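Glutamine synthetase (Helicobacter pylori, PDB 5ZLI) belongs to the glutamine synthetase family (type GSI-beta), a dodecameric enzyme whose subunits each combine an N-terminal beta-grasp domain with a larger catalytic domain. Local coordinates at residues Lys13-Phe18 with Gly51-Gly56; Leu122-Asp127 with Ser443-Glu448; Ser345-Ser350 with Ile355-Ser360. All coordinates share one frame; numbering follows the deposited sequence.

Interaction 1 of 3, residues Lys13-Phe18 with Gly51-Gly56; sequences KEFFEF and GMLKEG
Leu53 lays its CD1 methyl against two aromatic rings of the helix containing Lys13-Phe18, those of the consecutive residues Phe15 and Phe16. On Phe15 the methyl straddles the CD1-CE1 bond: Leu53 CD1 stands 3.9 Å from Phe15 CD1 and 4.0 Å from Phe15 CE1. On Phe16 it meets one corner of the ring, with Leu53 CD1 4.0 Å from Phe16 CE1. Both approaches are oblique, and all three side chains are buried. The leucine reaches this far because CD1 continues its chain in extended form, anti to CA (chi2 -174°), and so spans a wide gap between backbones, the CA atoms of Phe15 and Leu53 being 10.3 Å apart. Phe15 answers with CG anti to its own backbone N (chi1 162°), which swings the ring out toward the loop.

The contact lies at the beta-grasp region, where helix 9-20 and the loop leading into strand 57-60 pack beside strand 74-81. Pro79 and Leu81 of that strand also touch Leu53, and Leu81 touches Phe15, whose ring in addition packs edge-to-face with Tyr84. Phe16 is stacked on His50, just ahead of the loop, while Ile12 adds a further apolar neighbour for Leu53.

The loop itself is tightly wound. Gly51 O accepts two backbone bonds, from Lys54 N at 3.2 Å and from Glu55 N at 2.8 Å, which close a turn with Leu53 in it, its side chain directed out to the helix, and Gly56 follows with backbone angles that only glycine adopts comfortably.

Interaction 2 of 3, residues Leu122-Asp127 with Ser443-Glu448; sequences LQHLKD and SQVFSE
His124 meets Ser443 through the carbon side of its imidazole: ring atom His124 CD2 faces the serine hydroxyl, with Ser443 OG 3.1 Å away and Ser443 CB 3.6 Å away. The ring nitrogen His124 NE2 lies somewhat farther off, 3.6 Å from Ser443 OG, and no hydrogen bond joins the two side chains. At the other end of the histidine, the CG2 methyl of Val445 rests against CB of His124, 3.9 Å away. The histidine is thus touched near its backbone by an apolar group and farther out by a polar one, both approaching obliquely to the ring.

Its CG stands anti to the backbone N (chi1 169°), which carries the imidazole away from the helix and over the loop. The two backbones come close here, the CA atoms of His124 and Ser443 being 6.9 Å apart. Across from it, Ser443 and Gln444 both adopt left-handed helical backbone angles, an abrupt change of course after helix 438-441 that lets Ser443 and Val445 both turn their side chains toward the histidine. Next along the chain, Phe446 is backbone-bonded to Leu440, and Ser447, at the N-cap of the following helix, uses its OG to bond Glu111 OE1.

Farther out, Met386 of helix 377-393 touches both His124 and Val445, and Met389 touches His124 and Leu125. Val445 and Phe446 also reach helix 114-128 at Ala121 and Ile117. Both segments belong to the catalytic domain of the glutamine synthetase family, in which the loop between helices 438-441 and 448-466 lies along the flank of helix 114-128, with helix 377-393 packed against both.

Interaction 3 of 3, residues Ser345-Ser350 with Ile355-Ser360; sequences SANNRS and IPYGIS
Ile355 has CG1 anti to its carbonyl carbon and beside its backbone N (chi1 -60°), and chi2 (93°) then turns CD1 over the backbone of Ser345, where Ile355 CD1 rests 3.4 Å from the backbone carbon C of Ser345. Its CB meets the methyl of Ala346, the two CB atoms, of Ala346 and Ile355, being 3.9 Å apart on the same face of the sheet.

Two backbone bonds clasp Ile355 around Ala346. Ile355 N gives its hydrogen to Ser345 O (3.1 Å), nearly straight at 170° although the donor stands well above the carbonyl plane. Ile355 O accepts from Asn347 N (3.1 Å), and the CA-H of Ala346 makes a further contact with the same oxygen, Ala346 CA lying 3.2 Å from Ile355 O.

Asn347, left-handed in its backbone, is the third residue of a type II turn from Ser345 to Asn348, and its amide end lies beside CB of Tyr357. Ser345 OG bonds Met402 O and Asp403 OD1. A neighbouring subunit packs against this turn: its Asp74 forms a salt bridge with Arg349, and its Tyr105 and Val104 pack on Asn347 and Tyr357.

The pattern is that of a parallel bridge, here at the ends of strands 341-346 and 351-355, placed where, as in other glutamine synthetases, the catalytic domain meets the beta-grasp region of the next subunit.

From the N terminus, interaction 1 closes first: helix 9-20 is brought against the loop before strand 57-60, enclosing the hairpin of strands 26-32 and 38-44 within the beta-grasp region. Interaction 2 opens only afterwards, on helix 114-128, and closes more than 300 residues later beside helix 448-466, joining early and late parts of the catalytic domain. Interaction 3 is nested inside that long loop and is itself short-range, tying strand 341-346 to the end of strand 351-355. None of the contacts cross or touch. The centre of interaction 2 lies about 28 Å from that of interaction 1 and 30 Å from that of interaction 3.

Interaction 1 of 3, residues Lys13-Phe18 with Gly51-Gly56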
loop_
_atom_site.group_PDB
_atom_site.type_symbol
_atom_site.label_atom_id
_atom_site.label_comp_id
_atom_site.label_asym_id
_atom_site.label_seq_id
_atom_site.Cartn_x
_atom_site.Cartn_y
_atom_site.Cartn_z
ATOM N N LYS B 13 -61.186 -24.482 -1.905
ATOM C CA LYS B 13 -61.301 -24.857 -0.500
ATOM C C LYS B 13 -60.042 -25.569 -0.020
ATOM O O LYS B 13 -59.368 -25.118 0.916
ATOM C CB LYS B 13 -62.538 -25.739 -0.286
ATOM C CG LYS B 13 -62.700 -26.228 1.149
ATOM C CD LYS B 13 -64.154 -26.403 1.554
ATOM C CE LYS B 13 -64.266 -26.656 3.059
ATOM N NZ LYS B 13 -63.985 -28.069 3.416
ATOM N N GLU B 14 -59.703 -26.685 -0.666
ATOM C CA GLU B 14 -58.619 -27.511 -0.167
ATOM C C GLU B 14 -57.310 -26.763 -0.225
ATOM O O GLU B 14 -56.398 -27.030 0.566
ATOM C CB GLU B 14 -58.527 -28.792 -0.974
ATOM C CG GLU B 14 -58.264 -28.568 -2.442
ATOM C CD GLU B 14 -58.043 -29.875 -3.154
ATOM O OE1 GLU B 14 -56.883 -30.154 -3.506
ATOM O OE2 GLU B 14 -59.018 -30.644 -3.323
ATOM N N PHE B 15 -57.210 -25.821 -1.155
ATOM C CA PHE B 15 -56.037 -24.967 -1.205
ATOM C C PHE B 15 -55.941 -24.121 0.054
ATOM O O PHE B 15 -54.857 -23.971 0.617
ATOM C CB PHE B 15 -56.096 -24.105 -2.459
ATOM C CG PHE B 15 -55.208 -22.918 -2.413
ATOM C CD1 PHE B 15 -55.619 -21.747 -1.803
ATOM C CD2 PHE B 15 -53.956 -22.976 -2.992
ATOM C CE1 PHE B 15 -54.799 -20.669 -1.760
ATOM C CE2 PHE B 15 -53.127 -21.907 -2.967
ATOM C CZ PHE B 15 -53.546 -20.744 -2.353
ATOM N N PHE B 16 -57.065 -23.545 0.501
ATOM C CA PHE B 16 -57.079 -22.777 1.745
ATOM C C PHE B 16 -56.674 -23.606 2.950
ATOM O O PHE B 16 -56.085 -23.076 3.904
ATOM C CB PHE B 16 -58.457 -22.203 2.012
ATOM C CG PHE B 16 -58.580 -20.785 1.670
ATOM C CD1 PHE B 16 -58.774 -20.395 0.365
ATOM C CD2 PHE B 16 -58.465 -19.828 2.653
ATOM C CE1 PHE B 16 -58.883 -19.057 0.046
ATOM C CE2 PHE B 16 -58.568 -18.497 2.349
ATOM C CZ PHE B 16 -58.775 -18.106 1.041
ATOM N N GLU B 17 -57.035 -24.884 2.958
ATOM C CA GLU B 17 -56.683 -25.728 4.093
ATOM C C GLU B 17 -55.208 -26.113 4.053
ATOM O O GLU B 17 -54.550 -26.196 5.097
ATOM C CB GLU B 17 -57.577 -26.966 4.104
ATOM C CG GLU B 17 -57.147 -28.069 5.076
ATOM C CD GLU B 17 -56.216 -29.116 4.455
ATOM O OE1 GLU B 17 -55.836 -30.066 5.175
ATOM O OE2 GLU B 17 -55.860 -28.993 3.259
ATOM N N PHE B 18 -54.683 -26.358 2.852
ATOM C CA PHE B 18 -53.250 -26.550 2.663
ATOM C C PHE B 18 -52.458 -25.415 3.308
ATOM O O PHE B 18 -51.416 -25.645 3.935
ATOM C CB PHE B 18 -52.996 -26.656 1.155
ATOM C CG PHE B 18 -51.548 -26.732 0.730
ATOM C CD1 PHE B 18 -50.858 -27.931 0.746
ATOM C CD2 PHE B 18 -50.912 -25.622 0.217
ATOM C CE1 PHE B 18 -49.538 -27.999 0.309
ATOM C CE2 PHE B 18 -49.597 -25.689 -0.219
ATOM C CZ PHE B 18 -48.913 -26.877 -0.170
ATOM N N GLY B 51 -63.121 -14.978 -3.253
ATOM C CA GLY B 51 -63.428 -14.295 -4.502
ATOM C C GLY B 51 -62.218 -13.867 -5.313
ATOM O O GLY B 51 -62.304 -13.739 -6.540
ATOM N N MET B 52 -61.097 -13.576 -4.643
ATOM C CA MET B 52 -59.885 -13.165 -5.344
ATOM C C MET B 52 -59.255 -14.315 -6.118
ATOM O O MET B 52 -58.475 -14.069 -7.041
ATOM C CB MET B 52 -58.881 -12.603 -4.343
ATOM C CG MET B 52 -58.371 -11.227 -4.650
ATOM S SD MET B 52 -58.634 -10.229 -3.191
ATOM C CE MET B 52 -57.576 -11.082 -2.046
ATOM N N LEU B 53 -59.624 -15.564 -5.809
ATOM C CA LEU B 53 -59.131 -16.715 -6.555
ATOM C C LEU B 53 -60.016 -17.040 -7.731
ATOM O O LEU B 53 -59.622 -17.841 -8.591
ATOM C CB LEU B 53 -59.028 -17.946 -5.644
ATOM C CG LEU B 53 -57.993 -17.925 -4.518
ATOM C CD1 LEU B 53 -57.896 -19.267 -3.782
ATOM C CD2 LEU B 53 -56.635 -17.577 -5.142
ATOM N N LYS B 54 -61.182 -16.409 -7.788
ATOM C CA LYS B 54 -62.089 -16.547 -8.905
ATOM C C LYS B 54 -61.922 -15.333 -9.795
ATOM O O LYS B 54 -61.342 -15.434 -10.883
ATOM C CB LYS B 54 -63.526 -16.687 -8.409
ATOM C CG LYS B 54 -63.910 -18.098 -7.934
ATOM C CD LYS B 54 -65.027 -18.731 -8.798
ATOM C CE LYS B 54 -64.473 -19.443 -10.046
ATOM N NZ LYS B 54 -65.532 -19.931 -11.001
ATOM N N GLU B 55 -62.407 -14.181 -9.321
ATOM C CA GLU B 55 -62.260 -12.949 -10.085
ATOM C C GLU B 55 -60.811 -12.774 -10.513
ATOM O O GLU B 55 -60.498 -12.786 -11.710
ATOM C CB GLU B 55 -62.769 -11.744 -9.278
ATOM C CG GLU B 55 -64.297 -11.529 -9.376
ATOM C CD GLU B 55 -64.795 -10.183 -8.807
ATOM O OE1 GLU B 55 -65.453 -9.431 -9.565
ATOM O OE2 GLU B 55 -64.527 -9.867 -7.618
ATOM N N GLY B 56 -59.899 -12.730 -9.548
ATOM C CA GLY B 56 -58.500 -12.663 -9.894
ATOM C C GLY B 56 -57.744 -11.579 -9.160
ATOM O O GLY B 56 -58.218 -10.973 -8.194
#

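Interaction 2 of 3, residues Leu122-Asp127 with Ser443-Glu448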
loop_
_atom_site.group_PDB
_atom_site.type_symbol
_atom_site.label_atom_id
_atom_site.label_comp_id
_atom_site.label_asym_id
_atom_site.label_seq_id
_atom_site.Cartn_x
_atom_site.Cartn_y
_atom_site.Cartn_z
ATOM N N LEU B 122 -52.373 -27.038 -26.347
ATOM C CA LEU B 122 -52.685 -28.402 -25.951
ATOM C C LEU B 122 -54.165 -28.707 -26.087
ATOM O O LEU B 122 -54.537 -29.870 -26.241
ATOM C CB LEU B 122 -52.205 -28.672 -24.525
ATOM C CG LEU B 122 -52.585 -30.009 -23.883
ATOM C CD1 LEU B 122 -51.987 -31.196 -24.622
ATOM C CD2 LEU B 122 -52.152 -30.001 -22.419
ATOM N N GLN B 123 -55.025 -27.697 -26.045
ATOM C CA GLN B 123 -56.433 -28.008 -26.232
ATOM C C GLN B 123 -56.794 -28.130 -27.707
ATOM O O GLN B 123 -57.689 -28.910 -28.046
ATOM C CB GLN B 123 -57.290 -26.970 -25.513
ATOM C CG GLN B 123 -57.598 -27.340 -24.037
ATOM C CD GLN B 123 -56.357 -27.536 -23.105
ATOM O OE1 GLN B 123 -55.201 -27.623 -23.539
ATOM N NE2 GLN B 123 -56.626 -27.600 -21.806
ATOM N N HIS B 124 -56.087 -27.418 -28.598
ATOM C CA HIS B 124 -56.284 -27.610 -30.036
ATOM C C HIS B 124 -56.013 -29.042 -30.466
ATOM O O HIS B 124 -56.559 -29.469 -31.481
ATOM C CB HIS B 124 -55.396 -26.673 -30.874
ATOM C CG HIS B 124 -55.374 -27.011 -32.338
ATOM N ND1 HIS B 124 -54.277 -27.561 -32.965
ATOM C CD2 HIS B 124 -56.332 -26.899 -33.292
ATOM C CE1 HIS B 124 -54.556 -27.767 -34.241
ATOM N NE2 HIS B 124 -55.798 -27.375 -34.464
ATOM N N LEU B 125 -55.181 -29.791 -29.732
ATOM C CA LEU B 125 -54.921 -31.180 -30.104
ATOM C C LEU B 125 -56.070 -32.096 -29.686
ATOM O O LEU B 125 -56.574 -32.882 -30.499
ATOM C CB LEU B 125 -53.595 -31.663 -29.498
ATOM C CG LEU B 125 -53.160 -33.143 -29.617
ATOM C CD1 LEU B 125 -53.018 -33.599 -31.085
ATOM C CD2 LEU B 125 -51.884 -33.432 -28.821
ATOM N N LYS B 126 -56.502 -32.016 -28.426
ATOM C CA LYS B 126 -57.617 -32.848 -28.001
ATOM C C LYS B 126 -58.861 -32.574 -28.850
ATOM O O LYS B 126 -59.651 -33.491 -29.095
ATOM C CB LYS B 126 -57.887 -32.638 -26.508
ATOM C CG LYS B 126 -58.216 -31.213 -26.152
ATOM C CD LYS B 126 -58.448 -31.016 -24.667
ATOM C CE LYS B 126 -59.901 -31.280 -24.265
ATOM N NZ LYS B 126 -60.274 -30.446 -23.083
ATOM N N ASP B 127 -59.024 -31.342 -29.351
ATOM C CA ASP B 127 -60.190 -31.026 -30.168
ATOM C C ASP B 127 -60.109 -31.657 -31.539
ATOM O O ASP B 127 -61.132 -32.093 -32.077
ATOM C CB ASP B 127 -60.323 -29.508 -30.362
ATOM C CG ASP B 127 -60.726 -28.767 -29.096
ATOM O OD1 ASP B 127 -60.844 -29.415 -28.031
ATOM O OD2 ASP B 127 -60.883 -27.516 -29.173
ATOM N N SER B 443 -56.785 -22.329 -35.342
ATOM C CA SER B 443 -57.661 -22.235 -34.161
ATOM C C SER B 443 -57.215 -21.130 -33.197
ATOM O O SER B 443 -57.429 -21.211 -31.979
ATOM C CB SER B 443 -57.796 -23.578 -33.453
ATOM O OG SER B 443 -58.113 -24.590 -34.399
ATOM N N GLN B 444 -56.584 -20.085 -33.744
ATOM C CA GLN B 444 -56.288 -18.857 -33.009
ATOM C C GLN B 444 -55.360 -19.110 -31.819
ATOM O O GLN B 444 -55.361 -18.351 -30.835
ATOM C CB GLN B 444 -57.591 -18.168 -32.577
ATOM C CG GLN B 444 -58.491 -17.784 -33.760
ATOM C CD GLN B 444 -57.793 -16.871 -34.782
ATOM O OE1 GLN B 444 -57.256 -15.809 -34.429
ATOM N NE2 GLN B 444 -57.798 -17.284 -36.056
ATOM N N VAL B 445 -54.556 -20.177 -31.912
ATOM C CA VAL B 445 -53.656 -20.548 -30.818
ATOM C C VAL B 445 -52.602 -19.462 -30.642
ATOM O O VAL B 445 -52.373 -18.953 -29.535
ATOM C CB VAL B 445 -53.024 -21.939 -31.078
ATOM C CG1 VAL B 445 -52.018 -22.317 -29.980
ATOM C CG2 VAL B 445 -54.079 -23.028 -31.184
ATOM N N PHE B 446 -51.992 -19.060 -31.743
ATOM C CA PHE B 446 -51.102 -17.913 -31.814
ATOM C C PHE B 446 -51.887 -16.872 -32.613
ATOM O O PHE B 446 -51.897 -16.887 -33.842
ATOM C CB PHE B 446 -49.766 -18.288 -32.503
ATOM C CG PHE B 446 -48.863 -19.204 -31.685
ATOM C CD1 PHE B 446 -49.235 -20.514 -31.399
ATOM C CD2 PHE B 446 -47.608 -18.784 -31.286
ATOM C CE1 PHE B 446 -48.416 -21.337 -30.688
ATOM C CE2 PHE B 446 -46.776 -19.621 -30.581
ATOM C CZ PHE B 446 -47.187 -20.897 -30.283
ATOM N N SER B 447 -52.575 -15.983 -31.922
ATOM C CA SER B 447 -53.263 -14.916 -32.633
ATOM C C SER B 447 -52.250 -13.976 -33.289
ATOM O O SER B 447 -51.107 -13.848 -32.849
ATOM C CB SER B 447 -54.180 -14.171 -31.685
ATOM O OG SER B 447 -53.463 -13.216 -30.949
ATOM N N GLU B 448 -52.667 -13.316 -34.367
ATOM C CA GLU B 448 -51.711 -12.505 -35.114
ATOM C C GLU B 448 -51.250 -11.303 -34.314
ATOM O O GLU B 448 -50.075 -10.922 -34.400
ATOM C CB GLU B 448 -52.299 -12.068 -36.452
ATOM C CG GLU B 448 -51.439 -11.047 -37.215
ATOM C CD GLU B 448 -50.435 -11.628 -38.184
ATOM O OE1 GLU B 448 -50.349 -12.877 -38.304
ATOM O OE2 GLU B 448 -49.742 -10.806 -38.838
#

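Interaction 3 of 3, residues Ser345-Ser350 with Ile355-Ser360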
loop_
_atom_site.group_PDB
_atom_site.type_symbol
_atom_site.label_atom_id
_atom_site.label_comp_id
_atom_site.label_asym_id
_atom_site.label_seq_id
_atom_site.Cartn_x
_atom_site.Cartn_y
_atom_site.Cartn_z
ATOM N N SER B 345 -31.571 -38.881 -36.804
ATOM C CA SER B 345 -30.762 -40.096 -36.816
ATOM C C SER B 345 -30.779 -40.709 -35.427
ATOM O O SER B 345 -30.807 -39.994 -34.427
ATOM C CB SER B 345 -29.319 -39.828 -37.260
ATOM O OG SER B 345 -29.294 -39.487 -38.628
ATOM N N ALA B 346 -30.771 -42.032 -35.377
ATOM C CA ALA B 346 -30.662 -42.705 -34.098
ATOM C C ALA B 346 -29.229 -42.607 -33.604
ATOM O O ALA B 346 -28.274 -42.735 -34.382
ATOM C CB ALA B 346 -31.104 -44.160 -34.204
ATOM N N ASN B 347 -29.087 -42.353 -32.300
ATOM C CA ASN B 347 -27.784 -42.317 -31.654
ATOM C C ASN B 347 -26.875 -41.219 -32.221
ATOM O O ASN B 347 -25.648 -41.353 -32.212
ATOM C CB ASN B 347 -27.106 -43.679 -31.791
ATOM C CG ASN B 347 -28.076 -44.808 -31.642
ATOM O OD1 ASN B 347 -28.838 -44.862 -30.675
ATOM N ND2 ASN B 347 -28.149 -45.658 -32.666
ATOM N N ASN B 348 -27.436 -40.137 -32.754
ATOM C CA ASN B 348 -26.638 -39.122 -33.424
ATOM C C ASN B 348 -26.816 -37.769 -32.745
ATOM O O ASN B 348 -27.912 -37.203 -32.753
ATOM C CB ASN B 348 -27.030 -39.056 -34.894
ATOM C CG ASN B 348 -25.991 -38.384 -35.758
ATOM O OD1 ASN B 348 -25.344 -37.423 -35.353
ATOM N ND2 ASN B 348 -25.833 -38.893 -36.978
ATOM N N ARG B 349 -25.730 -37.226 -32.199
ATOM C CA ARG B 349 -25.768 -35.928 -31.534
ATOM C C ARG B 349 -25.303 -34.791 -32.420
ATOM O O ARG B 349 -25.228 -33.652 -31.946
ATOM C CB ARG B 349 -24.945 -35.946 -30.237
ATOM C CG ARG B 349 -25.466 -36.942 -29.271
ATOM C CD ARG B 349 -25.047 -36.583 -27.894
ATOM N NE ARG B 349 -25.969 -37.106 -26.891
ATOM C CZ ARG B 349 -26.204 -38.386 -26.628
ATOM N NH1 ARG B 349 -25.590 -39.334 -27.311
ATOM N NH2 ARG B 349 -27.073 -38.714 -25.670
ATOM N N SER B 350 -24.997 -35.071 -33.687
ATOM C CA SER B 350 -24.835 -34.029 -34.682
ATOM C C SER B 350 -26.156 -33.629 -35.341
ATOM O O SER B 350 -26.225 -32.561 -35.970
ATOM C CB SER B 350 -23.833 -34.493 -35.737
ATOM O OG SER B 350 -24.240 -35.728 -36.291
ATOM N N ILE B 355 -33.106 -39.869 -32.370
ATOM C CA ILE B 355 -33.857 -41.035 -31.920
ATOM C C ILE B 355 -33.018 -41.742 -30.863
ATOM O O ILE B 355 -31.936 -42.267 -31.192
ATOM C CB ILE B 355 -34.181 -41.968 -33.085
ATOM C CG1 ILE B 355 -35.012 -41.221 -34.115
ATOM C CG2 ILE B 355 -34.947 -43.136 -32.596
ATOM C CD1 ILE B 355 -34.169 -40.572 -35.218
ATOM N N PRO B 356 -33.427 -41.736 -29.601
ATOM C CA PRO B 356 -32.656 -42.452 -28.576
ATOM C C PRO B 356 -32.636 -43.964 -28.790
ATOM O O PRO B 356 -33.513 -44.550 -29.431
ATOM C CB PRO B 356 -33.377 -42.085 -27.273
ATOM C CG PRO B 356 -34.068 -40.755 -27.583
ATOM C CD PRO B 356 -34.474 -40.871 -29.026
ATOM N N TYR B 357 -31.642 -44.596 -28.151
ATOM C CA TYR B 357 -31.360 -46.017 -28.338
ATOM C C TYR B 357 -32.485 -46.915 -27.811
ATOM O O TYR B 357 -32.940 -47.819 -28.523
ATOM C CB TYR B 357 -30.047 -46.366 -27.636
ATOM C CG TYR B 357 -29.923 -47.845 -27.405
ATOM C CD1 TYR B 357 -30.278 -48.404 -26.174
ATOM C CD2 TYR B 357 -29.548 -48.698 -28.433
ATOM C CE1 TYR B 357 -30.217 -49.759 -25.968
ATOM C CE2 TYR B 357 -29.490 -50.070 -28.240
ATOM C CZ TYR B 357 -29.815 -50.593 -27.004
ATOM O OH TYR B 357 -29.752 -51.956 -26.785
ATOM N N GLY B 358 -32.917 -46.711 -26.555
ATOM C CA GLY B 358 -33.908 -47.561 -25.913
ATOM C C GLY B 358 -35.159 -47.808 -26.745
ATOM O O GLY B 358 -35.411 -48.951 -27.144
ATOM N N ILE B 359 -35.919 -46.742 -27.049
ATOM C CA ILE B 359 -37.056 -46.749 -27.973
ATOM C C ILE B 359 -37.926 -48.001 -27.847
ATOM O O ILE B 359 -38.207 -48.697 -28.827
ATOM C CB ILE B 359 -36.553 -46.511 -29.417
ATOM C CG1 ILE B 359 -37.708 -46.236 -30.367
ATOM C CG2 ILE B 359 -35.695 -47.683 -29.945
ATOM C CD1 ILE B 359 -37.550 -44.926 -31.055
ATOM N N SER B 360 -38.331 -48.319 -26.623
ATOM C CA SER B 360 -39.461 -49.217 -26.394
ATOM C C SER B 360 -40.778 -48.639 -26.919
ATOM O O SER B 360 -40.802 -47.533 -27.473
ATOM C CB SER B 360 -39.576 -49.532 -24.890
ATOM O OG SER B 360 -40.890 -49.933 -24.507
#